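Long-range contacts in nitrite oxidoreductase subunit A (Kuenenia stuttgartiensis, PDB 7B04), which is a NarG-like subunit of the molybdopterin oxidoreductase family that carries a molybdenum atom, two molybdopterin guanylate ester ligands and an iron/sulfur cluster: residues 93-98 against 108-113; 284-289 against 820-825; 714-719 against 798-803; 1073-1078 against 1089-1094. All blocks are in the same frame, centred on the assembly; numbering follows the deposited sequence.

Contact 1 (93-98 against 108-113); sequences YDHQNY and RNWNPR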
loop_
_atom_site.group_PDB
_atom_site.type_symbol
_atom_site.label_atom_id
_atom_site.label_comp_id
_atom_site.label_asym_id
_atom_site.label_seq_id
_atom_site.Cartn_x
_atom_site.Cartn_y
_atom_site.Cartn_z
ATOM N N TYR B 93 -10.923 6.021 15.471
ATOM C CA TYR B 93 -10.706 7.314 16.120
ATOM C C TYR B 93 -10.823 7.153 17.636
ATOM O O TYR B 93 -11.672 7.751 18.301
ATOM C CB TYR B 93 -11.674 8.371 15.581
ATOM C CG TYR B 93 -11.278 8.926 14.228
ATOM C CD1 TYR B 93 -10.482 10.062 14.125
ATOM C CD2 TYR B 93 -11.697 8.314 13.052
ATOM C CE1 TYR B 93 -10.116 10.572 12.891
ATOM C CE2 TYR B 93 -11.335 8.818 11.814
ATOM C CZ TYR B 93 -10.546 9.945 11.741
ATOM O OH TYR B 93 -10.182 10.452 10.514
ATOM N N ASP B 94 -9.947 6.297 18.168
ATOM C CA ASP B 94 -10.041 5.824 19.540
ATOM C C ASP B 94 -8.788 6.025 20.382
ATOM O O ASP B 94 -8.793 5.645 21.558
ATOM C CB ASP B 94 -10.373 4.329 19.535
ATOM C CG ASP B 94 -9.393 3.532 18.690
ATOM O OD1 ASP B 94 -8.579 4.157 17.974
ATOM O OD2 ASP B 94 -9.434 2.286 18.736
ATOM N N HIS B 95 -7.725 6.605 19.828
ATOM C CA HIS B 95 -6.451 6.628 20.539
ATOM C C HIS B 95 -6.505 7.495 21.790
ATOM O O HIS B 95 -5.795 7.213 22.762
ATOM C CB HIS B 95 -5.344 7.085 19.599
ATOM C CG HIS B 95 -5.116 6.146 18.458
ATOM N ND1 HIS B 95 -5.764 6.274 17.249
ATOM C CD2 HIS B 95 -4.329 5.050 18.348
ATOM C CE1 HIS B 95 -5.379 5.304 16.440
ATOM N NE2 HIS B 95 -4.510 4.545 17.084
ATOM N N GLN B 96 -7.312 8.560 21.775
ATOM C CA GLN B 96 -7.533 9.354 22.980
ATOM C C GLN B 96 -7.917 8.485 24.172
ATOM O O GLN B 96 -7.564 8.801 25.314
ATOM C CB GLN B 96 -8.614 10.405 22.724
ATOM C CG GLN B 96 -9.989 9.843 22.395
ATOM C CD GLN B 96 -10.182 9.593 20.912
ATOM O OE1 GLN B 96 -9.217 9.523 20.148
ATOM N NE2 GLN B 96 -11.434 9.457 20.497
ATOM N N ASN B 97 -8.641 7.394 23.928
ATOM C CA ASN B 97 -9.178 6.561 24.992
ATOM C C ASN B 97 -8.204 5.498 25.482
ATOM O O ASN B 97 -8.478 4.859 26.504
ATOM C CB ASN B 97 -10.471 5.890 24.524
ATOM C CG ASN B 97 -11.550 6.894 24.164
ATOM O OD1 ASN B 97 -11.724 7.903 24.848
ATOM N ND2 ASN B 97 -12.279 6.624 23.087
ATOM N N TYR B 98 -7.078 5.294 24.800
ATOM C CA TYR B 98 -6.142 4.266 25.237
ATOM C C TYR B 98 -5.451 4.693 26.532
ATOM O O TYR B 98 -5.034 5.846 26.673
ATOM C CB TYR B 98 -5.094 3.993 24.155
ATOM C CG TYR B 98 -5.624 3.401 22.863
ATOM C CD1 TYR B 98 -6.960 3.043 22.725
ATOM C CD2 TYR B 98 -4.778 3.196 21.782
ATOM C CE1 TYR B 98 -7.437 2.507 21.541
ATOM C CE2 TYR B 98 -5.242 2.660 20.599
ATOM C CZ TYR B 98 -6.570 2.315 20.483
ATOM O OH TYR B 98 -7.029 1.780 19.302
ATOM N N ARG B 108 -4.973 12.147 21.152
ATOM C CA ARG B 108 -5.649 12.091 19.861
ATOM C C ARG B 108 -4.685 12.269 18.699
ATOM O O ARG B 108 -5.095 12.089 17.547
ATOM C CB ARG B 108 -6.737 13.165 19.750
ATOM C CG ARG B 108 -7.848 13.085 20.771
ATOM C CD ARG B 108 -8.958 14.082 20.459
ATOM N NE ARG B 108 -9.962 13.551 19.542
ATOM C CZ ARG B 108 -11.164 13.128 19.919
ATOM N NH1 ARG B 108 -11.510 13.170 21.198
ATOM N NH2 ARG B 108 -12.020 12.661 19.020
ATOM N N ASN B 109 -3.417 12.588 18.969
ATOM C CA ASN B 109 -2.447 12.800 17.904
ATOM C C ASN B 109 -2.041 11.502 17.225
ATOM O O ASN B 109 -1.331 11.544 16.214
ATOM C CB ASN B 109 -1.202 13.497 18.447
ATOM C CG ASN B 109 -1.471 14.917 18.907
ATOM O OD1 ASN B 109 -2.390 15.577 18.423
ATOM N ND2 ASN B 109 -0.668 15.395 19.847
ATOM N N TRP B 110 -2.543 10.380 17.710
ATOM C CA TRP B 110 -2.179 9.056 17.154
ATOM C C TRP B 110 -3.133 8.689 16.019
ATOM O O TRP B 110 -2.840 7.786 15.285
ATOM C CB TRP B 110 -2.265 8.025 18.281
ATOM C CG TRP B 110 -1.029 7.781 19.087
ATOM C CD1 TRP B 110 -0.723 8.336 20.283
ATOM C CD2 TRP B 110 0.034 6.855 18.812
ATOM N NE1 TRP B 110 0.461 7.853 20.753
ATOM C CE2 TRP B 110 0.950 6.947 19.868
ATOM C CE3 TRP B 110 0.310 5.971 17.772
ATOM C CZ2 TRP B 110 2.115 6.201 19.912
ATOM C CZ3 TRP B 110 1.474 5.250 17.802
ATOM C CH2 TRP B 110 2.359 5.361 18.862
ATOM N N ASN B 111 -4.212 9.445 15.878
ATOM C CA ASN B 111 -5.321 9.224 14.919
ATOM C C ASN B 111 -4.884 9.550 13.494
ATOM O O ASN B 111 -3.935 10.288 13.348
ATOM C CB ASN B 111 -6.510 10.110 15.287
ATOM C CG ASN B 111 -7.320 9.619 16.459
ATOM O OD1 ASN B 111 -7.025 8.606 17.040
ATOM N ND2 ASN B 111 -8.349 10.336 16.825
ATOM N N PRO B 112 -5.615 9.151 12.433
ATOM C CA PRO B 112 -6.462 7.957 12.374
ATOM C C PRO B 112 -5.697 6.631 12.317
ATOM O O PRO B 112 -6.135 5.680 12.834
ATOM C CB PRO B 112 -7.318 8.230 11.150
ATOM C CG PRO B 112 -6.409 8.958 10.250
ATOM C CD PRO B 112 -5.595 9.824 11.162
ATOM N N ARG B 113 -4.591 6.639 11.597
ATOM C CA ARG B 113 -3.648 5.506 11.536
ATOM C C ARG B 113 -4.219 4.205 10.955
ATOM O O ARG B 113 -4.538 3.324 11.704
ATOM C CB ARG B 113 -2.933 5.463 12.885
ATOM C CG ARG B 113 -2.517 4.103 13.389
ATOM C CD ARG B 113 -2.068 4.401 14.769
ATOM N NE ARG B 113 -2.486 3.241 15.473
ATOM C CZ ARG B 113 -1.738 2.190 15.565
ATOM N NH1 ARG B 113 -2.155 1.136 16.231
ATOM N NH2 ARG B 113 -0.551 2.218 15.012
#
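His95 inserts its whole side chain between Trp110, Asn111 and Arg113, and each of its atoms has a neighbour there. CB lies 3.5 Å from Trp110 CB; CG, turned opposite the carbonyl carbon, carries the ring on past the same methylene, with CD2 beside it. At the ring edge, ND1 gives its hydrogen to Asn111 OD1 (2.7 Å, N-H...O 154°), the donor lying in the carbonyl plane of that amide. CE1 faces Pro112 O. At the tip, NE2 accepts from Arg113 NE at 2.9 Å, with the donor tilted 27° from the imidazole plane. With one nitrogen giving and the other accepting, the two bonds fix the ring's rotation. Nearby, the Gln96 amide stacks on the Arg108 guanidinium, planes 18° apart; Gln96 NE2 also donates to Tyr93 O at 2.8 Å. Arg113 goes on to a salt bridge with Glu316 of helix 314-321, and Tyr93 OH bonds to Ser260 O of subunit B. Trp110 meets Phe716 of strand 716-720 and Trp319 of helix 314-321 edge-to-face.

Contact 2 (284-289 against 820-825); sequences HGLQTS and PFYTPT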
loop_
_atom_site.group_PDB
_atom_site.type_symbol
_atom_site.label_atom_id
_atom_site.label_comp_id
_atom_site.label_asym_id
_atom_site.label_seq_id
_atom_site.Cartn_x
_atom_site.Cartn_y
_atom_site.Cartn_z
ATOM N N HIS B 284 25.165 -2.874 21.542
ATOM C CA HIS B 284 24.536 -2.710 22.846
ATOM C C HIS B 284 24.000 -4.001 23.448
ATOM O O HIS B 284 23.589 -3.986 24.613
ATOM C CB HIS B 284 23.397 -1.684 22.772
ATOM C CG HIS B 284 22.378 -1.985 21.720
ATOM N ND1 HIS B 284 21.326 -2.849 21.930
ATOM C CD2 HIS B 284 22.245 -1.531 20.452
ATOM C CE1 HIS B 284 20.590 -2.917 20.836
ATOM N NE2 HIS B 284 21.125 -2.124 19.925
ATOM N N GLY B 285 23.987 -5.107 22.707
ATOM C CA GLY B 285 23.615 -6.387 23.279
ATOM C C GLY B 285 22.134 -6.618 23.467
ATOM O O GLY B 285 21.753 -7.478 24.267
ATOM N N LEU B 286 21.287 -5.885 22.753
ATOM C CA LEU B 286 19.846 -6.068 22.805
ATOM C C LEU B 286 19.347 -6.477 21.428
ATOM O O LEU B 286 19.962 -6.148 20.408
ATOM C CB LEU B 286 19.137 -4.790 23.270
ATOM C CG LEU B 286 17.767 -4.907 23.938
ATOM C CD1 LEU B 286 17.610 -3.761 24.903
ATOM C CD2 LEU B 286 16.637 -4.891 22.921
ATOM N N GLN B 287 18.234 -7.215 21.412
ATOM C CA GLN B 287 17.686 -7.732 20.161
ATOM C C GLN B 287 17.520 -6.628 19.122
ATOM O O GLN B 287 17.998 -6.749 17.989
ATOM C CB GLN B 287 16.348 -8.424 20.432
ATOM C CG GLN B 287 15.795 -9.203 19.253
ATOM C CD GLN B 287 14.397 -9.731 19.507
ATOM O OE1 GLN B 287 13.739 -9.341 20.472
ATOM N NE2 GLN B 287 13.936 -10.626 18.641
ATOM N N THR B 288 16.848 -5.539 19.493
ATOM C CA THR B 288 16.573 -4.464 18.547
ATOM C C THR B 288 16.365 -3.166 19.312
ATOM O O THR B 288 15.637 -3.143 20.308
ATOM C CB THR B 288 15.347 -4.779 17.682
ATOM O OG1 THR B 288 15.716 -5.694 16.642
ATOM C CG2 THR B 288 14.797 -3.509 17.046
ATOM N N SER B 289 17.006 -2.096 18.847
ATOM C CA SER B 289 16.757 -0.755 19.362
ATOM C C SER B 289 15.727 -0.072 18.467
ATOM O O SER B 289 16.036 0.311 17.335
ATOM C CB SER B 289 18.055 0.046 19.416
ATOM O OG SER B 289 17.819 1.387 19.812
ATOM N N PRO B 820 24.084 -0.311 33.330
ATOM C CA PRO B 820 24.910 -0.845 32.243
ATOM C C PRO B 820 24.086 -1.375 31.080
ATOM O O PRO B 820 22.937 -1.796 31.233
ATOM C CB PRO B 820 25.685 -1.981 32.920
ATOM C CG PRO B 820 24.771 -2.447 33.998
ATOM C CD PRO B 820 24.054 -1.216 34.494
ATOM N N PHE B 821 24.701 -1.348 29.899
ATOM C CA PHE B 821 24.119 -1.944 28.708
ATOM C C PHE B 821 24.300 -3.460 28.750
ATOM O O PHE B 821 24.834 -4.022 29.709
ATOM C CB PHE B 821 24.753 -1.352 27.449
ATOM C CG PHE B 821 24.492 0.117 27.267
ATOM C CD1 PHE B 821 23.312 0.560 26.693
ATOM C CD2 PHE B 821 25.430 1.056 27.665
ATOM C CE1 PHE B 821 23.071 1.912 26.522
ATOM C CE2 PHE B 821 25.195 2.408 27.498
ATOM C CZ PHE B 821 24.014 2.837 26.926
ATOM N N TYR B 822 23.850 -4.141 27.697
ATOM C CA TYR B 822 23.876 -5.603 27.646
ATOM C C TYR B 822 25.032 -6.122 26.798
ATOM O O TYR B 822 24.896 -7.109 26.070
ATOM C CB TYR B 822 22.543 -6.135 27.127
ATOM C CG TYR B 822 21.345 -5.646 27.913
ATOM C CD1 TYR B 822 20.999 -6.230 29.125
ATOM C CD2 TYR B 822 20.565 -4.597 27.446
ATOM C CE1 TYR B 822 19.908 -5.785 29.848
ATOM C CE2 TYR B 822 19.471 -4.144 28.162
ATOM C CZ TYR B 822 19.148 -4.741 29.362
ATOM O OH TYR B 822 18.061 -4.295 30.079
ATOM N N THR B 823 26.179 -5.469 26.887
ATOM C CA THR B 823 27.420 -5.856 26.235
ATOM C C THR B 823 28.349 -6.540 27.224
ATOM O O THR B 823 28.082 -6.577 28.427
ATOM C CB THR B 823 28.102 -4.622 25.639
ATOM O OG1 THR B 823 28.251 -3.620 26.653
ATOM C CG2 THR B 823 27.278 -4.069 24.506
ATOM N N PRO B 824 29.448 -7.132 26.747
ATOM C CA PRO B 824 30.486 -7.577 27.690
ATOM C C PRO B 824 31.029 -6.458 28.566
ATOM O O PRO B 824 31.376 -6.708 29.727
ATOM C CB PRO B 824 31.569 -8.149 26.767
ATOM C CG PRO B 824 30.814 -8.633 25.584
ATOM C CD PRO B 824 29.689 -7.652 25.387
ATOM N N THR B 825 31.103 -5.229 28.056
ATOM C CA THR B 825 31.597 -4.102 28.839
ATOM C C THR B 825 30.501 -3.320 29.549
ATOM O O THR B 825 30.817 -2.444 30.359
ATOM C CB THR B 825 32.389 -3.132 27.950
ATOM O OG1 THR B 825 31.517 -2.552 26.971
ATOM C CG2 THR B 825 33.538 -3.849 27.254
#
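Gly285 and Tyr822 bring two loops together with CA atoms 4.4 Å apart, although more than 500 residues separate them in sequence. The first loop belongs to the molybdopterin oxidoreductase family region and leaves helix 280-283 at His284, the first residue with non-helical backbone angles; the second follows helix 812-816. Neither segment is a regular strand or helix.

The polar part runs through the backbone. Tyr822 N donates to His284 O at 3.1 Å, a weak bond because its N-H...O angle is 133°. In the reverse sense, Gly285 CA points a hydrogen at Tyr822 O in an almost straight CA-H...O contact (3.2 Å, 168° at the hydrogen). Gly285 has a positive phi, a conformation that favours glycine.

The apolar part has two patches. Thr823 CG2 packs on the His284 backbone, 3.4 Å from His284 C, while Thr823 OG1 is hydrogen-bonded to Arg827 O. Leu286 runs alongside Tyr822 in the same direction, and both pack on Ser409 of subunit B. Elsewhere, His284 and Phe821 each meet Phe811 edge-to-face.

With chi1 of Tyr822 at -55°, its CG stands opposite the carbonyl carbon and the ring runs along the leucine, where Leu286 CD1 touches Tyr822 CE2 at 3.8 Å.

Contact 3 (714-719 against 798-803); sequences NPFIQI and VAMLLF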
loop_
_atom_site.group_PDB
_atom_site.type_symbol
_atom_site.label_atom_id
_atom_site.label_comp_id
_atom_site.label_asym_id
_atom_site.label_seq_id
_atom_site.Cartn_x
_atom_site.Cartn_y
_atom_site.Cartn_z
ATOM N N ASN B 714 4.371 0.718 18.663
ATOM C CA ASN B 714 3.317 1.397 19.454
ATOM C C ASN B 714 3.180 0.699 20.806
ATOM O O ASN B 714 3.398 -0.497 20.885
ATOM C CB ASN B 714 2.009 1.516 18.680
ATOM C CG ASN B 714 1.384 0.175 18.430
ATOM O OD1 ASN B 714 1.439 -0.679 19.275
ATOM N ND2 ASN B 714 0.792 -0.025 17.279
ATOM N N PRO B 715 2.780 1.408 21.867
ATOM C CA PRO B 715 2.683 0.811 23.178
ATOM C C PRO B 715 1.371 0.084 23.452
ATOM O O PRO B 715 1.198 -0.364 24.509
ATOM C CB PRO B 715 2.719 2.052 24.061
ATOM C CG PRO B 715 2.041 3.098 23.245
ATOM C CD PRO B 715 2.506 2.829 21.841
ATOM N N PHE B 716 0.482 0.046 22.477
ATOM C CA PHE B 716 -0.868 -0.531 22.650
ATOM C C PHE B 716 -0.926 -2.042 22.602
ATOM O O PHE B 716 -0.180 -2.689 21.912
ATOM C CB PHE B 716 -1.789 -0.052 21.540
ATOM C CG PHE B 716 -1.586 1.392 21.212
ATOM C CD1 PHE B 716 -1.259 2.282 22.201
ATOM C CD2 PHE B 716 -1.693 1.841 19.918
ATOM C CE1 PHE B 716 -1.058 3.610 21.905
ATOM C CE2 PHE B 716 -1.491 3.168 19.618
ATOM C CZ PHE B 716 -1.185 4.046 20.618
ATOM N N ILE B 717 -1.932 -2.521 23.307
ATOM C CA ILE B 717 -2.360 -3.911 23.394
ATOM C C ILE B 717 -3.740 -4.005 22.760
ATOM O O ILE B 717 -4.621 -3.192 23.061
ATOM C CB ILE B 717 -2.400 -4.407 24.848
ATOM C CG1 ILE B 717 -1.003 -4.394 25.466
ATOM C CG2 ILE B 717 -3.008 -5.799 24.921
ATOM C CD1 ILE B 717 -1.025 -4.625 26.957
ATOM N N GLN B 718 -3.930 -4.986 21.882
ATOM C CA GLN B 718 -5.216 -5.217 21.236
ATOM C C GLN B 718 -5.597 -6.676 21.443
ATOM O O GLN B 718 -4.837 -7.576 21.065
ATOM C CB GLN B 718 -5.171 -4.865 19.740
ATOM C CG GLN B 718 -4.313 -3.649 19.387
ATOM C CD GLN B 718 -5.113 -2.372 19.175
ATOM O OE1 GLN B 718 -6.334 -2.347 19.344
ATOM N NE2 GLN B 718 -4.422 -1.305 18.786
ATOM N N ILE B 719 -6.774 -6.904 22.028
ATOM C CA ILE B 719 -7.357 -8.236 22.185
ATOM C C ILE B 719 -8.696 -8.230 21.462
ATOM O O ILE B 719 -9.506 -7.312 21.655
ATOM C CB ILE B 719 -7.556 -8.634 23.660
ATOM C CG1 ILE B 719 -6.284 -8.397 24.477
ATOM C CG2 ILE B 719 -7.938 -10.100 23.752
ATOM C CD1 ILE B 719 -6.327 -9.011 25.875
ATOM N N VAL B 798 -8.571 -2.463 24.052
ATOM C CA VAL B 798 -7.222 -1.915 24.078
ATOM C C VAL B 798 -6.783 -1.558 25.492
ATOM O O VAL B 798 -7.579 -1.127 26.332
ATOM C CB VAL B 798 -7.115 -0.668 23.165
ATOM C CG1 VAL B 798 -5.669 -0.198 23.042
ATOM C CG2 VAL B 798 -7.708 -0.947 21.795
ATOM N N ALA B 799 -5.491 -1.758 25.741
ATOM C CA ALA B 799 -4.788 -1.262 26.914
ATOM C C ALA B 799 -3.375 -0.919 26.463
ATOM O O ALA B 799 -3.016 -1.114 25.299
ATOM C CB ALA B 799 -4.794 -2.281 28.056
ATOM N N MET B 800 -2.565 -0.402 27.382
ATOM C CA MET B 800 -1.180 -0.077 27.077
ATOM C C MET B 800 -0.252 -0.883 27.971
ATOM O O MET B 800 -0.363 -0.830 29.199
ATOM C CB MET B 800 -0.910 1.422 27.250
ATOM C CG MET B 800 -1.651 2.314 26.260
ATOM S SD MET B 800 -0.940 3.968 26.125
ATOM C CE MET B 800 -1.310 4.629 27.745
ATOM N N LEU B 801 0.661 -1.624 27.352
ATOM C CA LEU B 801 1.649 -2.382 28.103
ATOM C C LEU B 801 2.602 -1.434 28.839
ATOM O O LEU B 801 2.793 -0.274 28.448
ATOM C CB LEU B 801 2.385 -3.360 27.177
ATOM C CG LEU B 801 2.799 -2.832 25.805
ATOM C CD1 LEU B 801 3.887 -1.864 26.011
ATOM C CD2 LEU B 801 3.274 -3.923 24.858
ATOM N N LEU B 802 3.181 -1.936 29.928
ATOM C CA LEU B 802 3.933 -1.123 30.882
ATOM C C LEU B 802 5.442 -1.204 30.632
ATOM O O LEU B 802 6.090 -2.174 31.044
ATOM C CB LEU B 802 3.584 -1.555 32.306
ATOM C CG LEU B 802 2.069 -1.688 32.513
ATOM C CD1 LEU B 802 1.742 -2.282 33.874
ATOM C CD2 LEU B 802 1.361 -0.349 32.312
ATOM N N PHE B 803 5.974 -0.235 29.881
ATOM C CA PHE B 803 7.397 0.107 29.841
ATOM C C PHE B 803 7.654 1.175 30.907
ATOM O O PHE B 803 6.736 1.600 31.623
ATOM C CB PHE B 803 7.823 0.623 28.465
ATOM C CG PHE B 803 7.594 -0.347 27.351
ATOM C CD1 PHE B 803 8.149 -1.613 27.365
ATOM C CD2 PHE B 803 6.847 0.043 26.258
ATOM C CE1 PHE B 803 7.924 -2.482 26.320
ATOM C CE2 PHE B 803 6.638 -0.807 25.206
ATOM C CZ PHE B 803 7.161 -2.077 25.240
#
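An antiparallel strand pair, 716-719 with 798-800, joins the two segments; the axes approach to 4.4 Å with 151° between their directions. Ile717 and Ala799 form the hydrogen-bonded pair, with Ile717 N to Ala799 O at 2.7 Å and Ala799 N to Ile717 O at 3.2 Å. Phe716 with Met800 and Gln718 with Val798 are the non-hydrogen-bonded pairs on either side. Just beyond the strand ends, Leu801 N bonds to Pro715 O at 3.2 Å and extends the pairing by one bond.

Within the three-stranded antiparallel sheet, 716-720 is the middle strand, flanked by 707-709 and 798-800. Phe716, Gln718, Val798 and Met800 share one face. There Met800, its CG opposite the carbonyl carbon (chi1 -66°), runs beside Phe716: Met800 CG is 4.1 Å from Phe716 CD1 at the ring edge, and SD stands 5.4 Å from the ring centroid in an edge-on Met-aromatic contact. Val798 CG1 touches Phe716 CB, while its other methyl lies against the Gln718 amide. Ile717 and Ala799 point to the other face, where Ile717 CD1 meets Leu801 CB at 3.6 Å. Ile788 of helix 785-788 packs on Ala799, and Ile708 of strand 707-709 on Ile717.

Contact 4 (1073-1078 against 1089-1094); sequences LFHKAK and ADNHCI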
loop_
_atom_site.group_PDB
_atom_site.type_symbol
_atom_site.label_atom_id
_atom_site.label_comp_id
_atom_site.label_asym_id
_atom_site.label_seq_id
_atom_site.Cartn_x
_atom_site.Cartn_y
_atom_site.Cartn_z
ATOM N N LEU B 1073 29.176 -14.685 21.805
ATOM C CA LEU B 1073 28.612 -13.331 21.774
ATOM C C LEU B 1073 27.735 -13.106 23.003
ATOM O O LEU B 1073 26.549 -13.440 23.013
ATOM C CB LEU B 1073 27.838 -13.073 20.487
ATOM C CG LEU B 1073 27.387 -11.611 20.416
ATOM C CD1 LEU B 1073 28.590 -10.674 20.462
ATOM C CD2 LEU B 1073 26.538 -11.339 19.186
ATOM N N PHE B 1074 28.335 -12.552 24.056
ATOM C CA PHE B 1074 27.617 -12.227 25.286
ATOM C C PHE B 1074 26.567 -11.138 25.079
ATOM O O PHE B 1074 26.862 -9.950 25.241
ATOM C CB PHE B 1074 28.614 -11.780 26.358
ATOM C CG PHE B 1074 27.975 -11.379 27.657
ATOM C CD1 PHE B 1074 27.435 -12.332 28.501
ATOM C CD2 PHE B 1074 27.925 -10.047 28.038
ATOM C CE1 PHE B 1074 26.848 -11.965 29.697
ATOM C CE2 PHE B 1074 27.338 -9.674 29.230
ATOM C CZ PHE B 1074 26.801 -10.633 30.061
ATOM N N HIS B 1075 25.358 -11.517 24.673
ATOM C CA HIS B 1075 24.230 -10.594 24.558
ATOM C C HIS B 1075 23.078 -11.045 25.460
ATOM O O HIS B 1075 23.146 -12.078 26.133
ATOM C CB HIS B 1075 23.777 -10.443 23.104
ATOM C CG HIS B 1075 23.418 -11.733 22.446
ATOM N ND1 HIS B 1075 24.365 -12.646 22.037
ATOM C CD2 HIS B 1075 22.216 -12.261 22.117
ATOM C CE1 HIS B 1075 23.762 -13.683 21.488
ATOM N NE2 HIS B 1075 22.457 -13.476 21.524
ATOM N N LYS B 1076 22.010 -10.246 25.465
ATOM C CA LYS B 1076 20.842 -10.473 26.309
ATOM C C LYS B 1076 19.792 -11.331 25.613
ATOM O O LYS B 1076 19.512 -11.152 24.423
ATOM C CB LYS B 1076 20.210 -9.139 26.712
ATOM C CG LYS B 1076 18.890 -9.276 27.463
ATOM C CD LYS B 1076 18.161 -7.946 27.578
ATOM C CE LYS B 1076 16.874 -8.085 28.381
ATOM N NZ LYS B 1076 15.881 -8.977 27.719
ATOM N N ALA B 1077 19.215 -12.266 26.365
ATOM C CA ALA B 1077 18.127 -13.084 25.849
ATOM C C ALA B 1077 16.893 -12.223 25.599
ATOM O O ALA B 1077 16.583 -11.314 26.373
ATOM C CB ALA B 1077 17.799 -14.214 26.824
ATOM N N LYS B 1078 16.182 -12.521 24.509
ATOM C CA LYS B 1078 15.090 -11.650 24.081
ATOM C C LYS B 1078 13.881 -11.723 25.011
ATOM O O LYS B 1078 13.161 -10.730 25.157
ATOM C CB LYS B 1078 14.691 -11.965 22.636
ATOM C CG LYS B 1078 14.051 -13.323 22.397
ATOM C CD LYS B 1078 13.709 -13.490 20.919
ATOM C CE LYS B 1078 12.920 -14.761 20.651
ATOM N NZ LYS B 1078 13.740 -15.987 20.845
ATOM N N ALA B 1089 17.359 -17.775 18.710
ATOM C CA ALA B 1089 16.521 -17.551 17.536
ATOM C C ALA B 1089 15.896 -16.167 17.643
ATOM O O ALA B 1089 15.426 -15.761 18.711
ATOM C CB ALA B 1089 15.461 -18.638 17.382
ATOM N N ASP B 1090 15.953 -15.417 16.543
ATOM C CA ASP B 1090 15.529 -14.025 16.451
ATOM C C ASP B 1090 16.432 -13.103 17.262
ATOM O O ASP B 1090 16.065 -11.947 17.499
ATOM C CB ASP B 1090 14.063 -13.838 16.850
ATOM C CG ASP B 1090 13.127 -14.804 16.105
ATOM O OD1 ASP B 1090 13.480 -15.238 14.987
ATOM O OD2 ASP B 1090 12.025 -15.102 16.613
ATOM N N ASN B 1091 17.596 -13.586 17.720
ATOM C CA ASN B 1091 18.558 -12.774 18.464
ATOM C C ASN B 1091 19.936 -13.384 18.260
ATOM O O ASN B 1091 20.311 -14.298 18.998
ATOM C CB ASN B 1091 18.207 -12.745 19.936
ATOM C CG ASN B 1091 18.904 -11.639 20.679
ATOM O OD1 ASN B 1091 19.267 -10.614 20.103
ATOM N ND2 ASN B 1091 19.083 -11.832 21.978
ATOM N N HIS B 1092 20.731 -12.790 17.373
ATOM C CA HIS B 1092 22.041 -13.291 16.962
ATOM C C HIS B 1092 21.955 -14.675 16.313
ATOM O O HIS B 1092 22.420 -15.696 16.846
ATOM C CB HIS B 1092 23.013 -13.355 18.123
ATOM C CG HIS B 1092 24.411 -13.649 17.684
ATOM N ND1 HIS B 1092 25.019 -12.945 16.664
ATOM C CD2 HIS B 1092 25.274 -14.634 18.032
ATOM C CE1 HIS B 1092 26.224 -13.437 16.455
ATOM N NE2 HIS B 1092 26.401 -14.462 17.269
ATOM N N CYS B 1093 21.328 -14.708 15.146
ATOM C CA CYS B 1093 21.454 -15.821 14.221
ATOM C C CYS B 1093 21.442 -15.230 12.814
ATOM O O CYS B 1093 21.538 -14.006 12.634
ATOM C CB CYS B 1093 20.383 -16.894 14.495
ATOM S SG CYS B 1093 18.681 -16.377 14.411
ATOM N N ILE B 1094 21.400 -16.112 11.810
ATOM C CA ILE B 1094 21.554 -15.682 10.420
ATOM C C ILE B 1094 20.469 -14.685 10.054
ATOM O O ILE B 1094 19.273 -14.930 10.264
ATOM C CB ILE B 1094 21.509 -16.869 9.447
ATOM C CG1 ILE B 1094 22.791 -17.690 9.489
ATOM C CG2 ILE B 1094 21.348 -16.370 8.040
ATOM C CD1 ILE B 1094 22.908 -18.686 8.303
#
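Leu1073 sets its CD2 methyl over the centre of the His1092 ring in a CH-pi contact, 3.4 Å from the centroid and 10° off the ring normal. His1092 extends with CG opposite its backbone N; its CB lies 3.4 Å from His1075 NE2; the two imidazoles meet obliquely, planes 71° apart. The amide of Asn1091 comes in at the edge of the His1075 ring, and its ND2 gives a weak bond to Lys1076 O (2.6 Å, N-H...O 122°). Further along, Lys1078 NZ bonds to Ala1089 O at 2.7 Å, and its CE passes Asp1090 CB. An inverse gamma turn is centred on Phe1074, and beyond it His1075 pairs through its backbone with Ile1084 in the two-stranded sheet 1075-1076/1083-1084. The second shell positions these groups: His1075 ND1 donates to Leu1073 O, which also takes a weak bond from His1075 N, and His1092 NE2 is hydrogen-bonded to Leu1070 N. Asp1090 OD1 accepts from Asn269 N and Tyr270 N, while Pro281 of helix 280-283 packs against Leu1073, His1075 and Asn1091.

In the fold
All four contacts are mainly buried and form two pairs. Contacts 1 and 3 have centres about 13 Å apart and touch: His95 CD2 packs on Phe716 CE2 at 3.6 Å, with the Arg113 and Gln718 side chains about 6 and 9 Å from the iron/sulfur cluster. Contacts 2 and 4, with centres about 10 Å apart, are tied by probable hydrogen bonds, Gly285 O to Lys1076 N (3.0 Å) and Gln287 NE2 to Asp1090 O (2.8 Å). Only contact 3 is a regular strand pair; contact 1 uses side-chain hydrogen bonds, contact 4 combines side-chain bonds to carbonyls with ring packing, and contact 2 has a single weak backbone bond. In sequence, contact 3 nests inside contact 2.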